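Local coordinates for protein endo-beta-mannanase (Rhizomucor miehei, PDB 4QP0) that probably hydrolyses internal beta-1,4-mannosidic linkages in mannans, galactomannans and glucomannans, as a secreted family 5 glycoside hydrolase with a TIM-barrel fold, at residues I89-Q94 and N154-V159. Sequence-based numbering, arbitrary orientation.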
ATOM      1  N   ILE A  89       6.788  -6.309  13.916  1.00 31.57           N
ATOM      2  CA  ILE A  89       6.936  -5.081  13.136  1.00 30.69           C
ATOM      3  C   ILE A  89       8.212  -4.356  13.568  1.00 30.90           C
ATOM      4  O   ILE A  89       8.991  -3.922  12.712  1.00 31.17           O
ATOM      5  CB  ILE A  89       5.691  -4.171  13.224  1.00 29.30           C
ATOM      6  CG1 ILE A  89       4.447  -4.901  12.711  1.00 29.11           C
ATOM      7  CG2 ILE A  89       5.896  -2.877  12.446  1.00 28.59           C
ATOM      8  CD1 ILE A  89       4.537  -5.417  11.284  1.00 28.94           C
ATOM      9  N   ASP A  90       8.432  -4.269  14.887  1.00 29.44           N
ATOM     10  CA  ASP A  90       9.642  -3.672  15.456  1.00 28.65           C
ATOM     11  C   ASP A  90      10.886  -4.254  14.784  1.00 28.64           C
ATOM     12  O   ASP A  90      11.806  -3.530  14.423  1.00 27.29           O
ATOM     13  CB  ASP A  90       9.719  -3.914  16.975  1.00 28.71           C
ATOM     14  CG  ASP A  90       8.675  -3.117  17.787  1.00 29.26           C
ATOM     15  OD1 ASP A  90       7.868  -2.341  17.228  1.00 29.76           O
ATOM     16  OD2 ASP A  90       8.670  -3.271  19.023  1.00 29.89           O
ATOM     17  N   TYR A  91      10.905  -5.571  14.619  1.00 31.29           N
ATOM     18  CA  TYR A  91      12.042  -6.244  14.015  1.00 33.35           C
ATOM     19  C   TYR A  91      12.168  -5.904  12.534  1.00 34.37           C
ATOM     20  O   TYR A  91      13.278  -5.739  12.023  1.00 36.58           O
ATOM     21  CB  TYR A  91      11.969  -7.756  14.239  1.00 34.23           C
ATOM     22  CG  TYR A  91      13.173  -8.494  13.690  1.00 35.32           C
ATOM     23  CD1 TYR A  91      14.388  -8.511  14.383  1.00 35.74           C
ATOM     24  CD2 TYR A  91      13.104  -9.164  12.466  1.00 36.09           C
ATOM     25  CE1 TYR A  91      15.495  -9.182  13.872  1.00 34.90           C
ATOM     26  CE2 TYR A  91      14.206  -9.835  11.949  1.00 35.04           C
ATOM     27  CZ  TYR A  91      15.391  -9.843  12.654  1.00 35.00           C
ATOM     28  OH  TYR A  91      16.472 -10.512  12.131  1.00 35.11           O
ATOM     29  N   ILE A  92      11.030  -5.785  11.852  1.00 34.49           N
ATOM     30  CA  ILE A  92      11.023  -5.419  10.436  1.00 33.32           C
ATOM     31  C   ILE A  92      11.624  -4.027  10.233  1.00 32.64           C
ATOM     32  O   ILE A  92      12.523  -3.848   9.402  1.00 34.43           O
ATOM     33  CB  ILE A  92       9.612  -5.516   9.821  1.00 32.68           C
ATOM     34  CG1 ILE A  92       9.208  -6.984   9.678  1.00 32.20           C
ATOM     35  CG2 ILE A  92       9.565  -4.834   8.459  1.00 33.94           C
ATOM     36  CD1 ILE A  92       7.718  -7.198   9.496  1.00 33.01           C
ATOM     37  N   ILE A  93      11.148  -3.061  11.016  1.00 31.19           N
ATOM     38  CA  ILE A  93      11.647  -1.684  10.961  1.00 29.28           C
ATOM     39  C   ILE A  93      13.149  -1.624  11.221  1.00 28.87           C
ATOM     40  O   ILE A  93      13.842  -0.781  10.655  1.00 27.85           O
ATOM     41  CB  ILE A  93      10.937  -0.773  11.986  1.00 28.32           C
ATOM     42  CG1 ILE A  93       9.413  -0.830  11.816  1.00 28.63           C
ATOM     43  CG2 ILE A  93      11.418   0.670  11.865  1.00 27.26           C
ATOM     44  CD1 ILE A  93       8.657  -0.130  12.930  1.00 27.94           C
ATOM     45  N   GLN A  94      13.629  -2.508  12.094  1.00 29.42           N
ATOM     46  CA  GLN A  94      15.029  -2.529  12.513  1.00 30.38           C
ATOM     47  C   GLN A  94      15.928  -2.976  11.360  1.00 30.41           C
ATOM     48  O   GLN A  94      16.909  -2.309  11.042  1.00 30.84           O
ATOM     49  CB  GLN A  94      15.208  -3.458  13.716  1.00 30.27           C
ATOM     50  CG  GLN A  94      16.591  -3.395  14.344  1.00 30.32           C
ATOM     51  CD  GLN A  94      16.883  -4.580  15.243  1.00 31.07           C
ATOM     52  OE1 GLN A  94      17.282  -4.410  16.397  1.00 31.39           O
ATOM     53  NE2 GLN A  94      16.687  -5.790  14.722  1.00 31.08           N
ATOM     54  N   ASN A 154       9.420   1.445  19.513  1.00 31.19           N
ATOM     55  CA  ASN A 154      10.086   0.271  18.971  1.00 31.02           C
ATOM     56  C   ASN A 154      10.833  -0.401  20.105  1.00 32.79           C
ATOM     57  O   ASN A 154      11.770   0.176  20.657  1.00 34.92           O
ATOM     58  CB  ASN A 154      11.056   0.674  17.866  1.00 29.59           C
ATOM     59  CG  ASN A 154      11.535  -0.508  17.045  1.00 28.86           C
ATOM     60  OD1 ASN A 154      12.059  -1.494  17.579  1.00 27.79           O
ATOM     61  ND2 ASN A 154      11.363  -0.413  15.735  1.00 27.35           N
ATOM     62  N   SER A 155      10.426  -1.618  20.452  1.00 34.85           N
ATOM     63  CA  SER A 155      11.019  -2.323  21.593  1.00 36.96           C
ATOM     64  C   SER A 155      12.475  -2.747  21.365  1.00 38.55           C
ATOM     65  O   SER A 155      13.166  -3.125  22.314  1.00 40.88           O
ATOM     66  CB  SER A 155      10.153  -3.517  22.014  1.00 38.85           C
ATOM     67  OG  SER A 155      10.228  -4.579  21.077  1.00 43.19           O
ATOM     68  N   LEU A 156      12.944  -2.668  20.120  1.00 37.50           N
ATOM     69  CA  LEU A 156      14.335  -2.980  19.811  1.00 37.41           C
ATOM     70  C   LEU A 156      15.224  -1.747  19.597  1.00 37.10           C
ATOM     71  O   LEU A 156      16.447  -1.852  19.694  1.00 37.65           O
ATOM     72  CB  LEU A 156      14.420  -3.925  18.607  1.00 38.06           C
ATOM     73  CG  LEU A 156      13.605  -5.228  18.729  1.00 39.97           C
ATOM     74  CD1 LEU A 156      13.444  -5.899  17.371  1.00 40.36           C
ATOM     75  CD2 LEU A 156      14.168  -6.209  19.761  1.00 39.35           C
ATOM     76  N   THR A 157      14.626  -0.589  19.317  1.00 37.08           N
ATOM     77  CA  THR A 157      15.413   0.625  19.008  1.00 35.97           C
ATOM     78  C   THR A 157      14.987   1.883  19.761  1.00 34.26           C
ATOM     79  O   THR A 157      15.654   2.921  19.665  1.00 33.74           O
ATOM     80  CB  THR A 157      15.425   0.953  17.498  1.00 37.79           C
ATOM     81  OG1 THR A 157      14.088   1.191  17.044  1.00 38.97           O
ATOM     82  CG2 THR A 157      16.059  -0.179  16.680  1.00 39.44           C
ATOM     83  N   GLY A 158      13.878   1.802  20.492  1.00 32.71           N
ATOM     84  CA  GLY A 158      13.447   2.900  21.357  1.00 33.56           C
ATOM     85  C   GLY A 158      12.773   4.073  20.661  1.00 33.55           C
ATOM     86  O   GLY A 158      12.347   5.029  21.317  1.00 32.85           O
ATOM     87  N   VAL A 159      12.677   3.992  19.335  1.00 34.68           N
ATOM     88  CA  VAL A 159      12.087   5.041  18.503  1.00 34.68           C
ATOM     89  C   VAL A 159      10.589   4.794  18.301  1.00 35.09           C
ATOM     90  O   VAL A 159      10.182   3.703  17.885  1.00 33.76           O
ATOM     91  CB  VAL A 159      12.782   5.126  17.117  1.00 35.94           C
ATOM     92  CG1 VAL A 159      12.341   6.380  16.378  1.00 36.71           C
ATOM     93  CG2 VAL A 159      14.306   5.111  17.256  1.00 34.47           C
TER
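An Asx turn headed by Asn154, in the loop after helix 136-151 of the TIM barrel, packs against helix 87-98 through Asp90. Asp90 OD2 takes two bonds from Ser155: the backbone N reaches it at 2.8 Å from well above the carboxylate plane, and Ser155 OG, 2.9 Å from OD2, meets the anti lone pair. The amide of Asn154 lies stacked over that carboxylate, the planes 26° apart. With CG anti to the backbone N (chi1 -167°), this amide is carried in from the loop toward the helix, and ND2 makes a weak bond to Asp90 O at 3.4 Å while resting on Ile93. Its other end closes the turn: Asn154 OD1 accepts from Leu156 N, 2.9 Å away, in the carbonyl plane. Leu156 then sends CD1 to the edge of the Tyr91 ring, 3.9 Å from Tyr91 CB, and the extended Gln94 crosses Leu156 nearly at right angles, its OE1 lying against Leu156 CB. Arg152 forms a salt bridge with Asp90 OD2, and Tyr161 hydrogen-bonds OD1, so the buried carboxylate is gripped at both oxygens. Ile92, facing away from the loop, and Ile93 both pack on strand 102-106, while Tyr91 leans on helix 34-47.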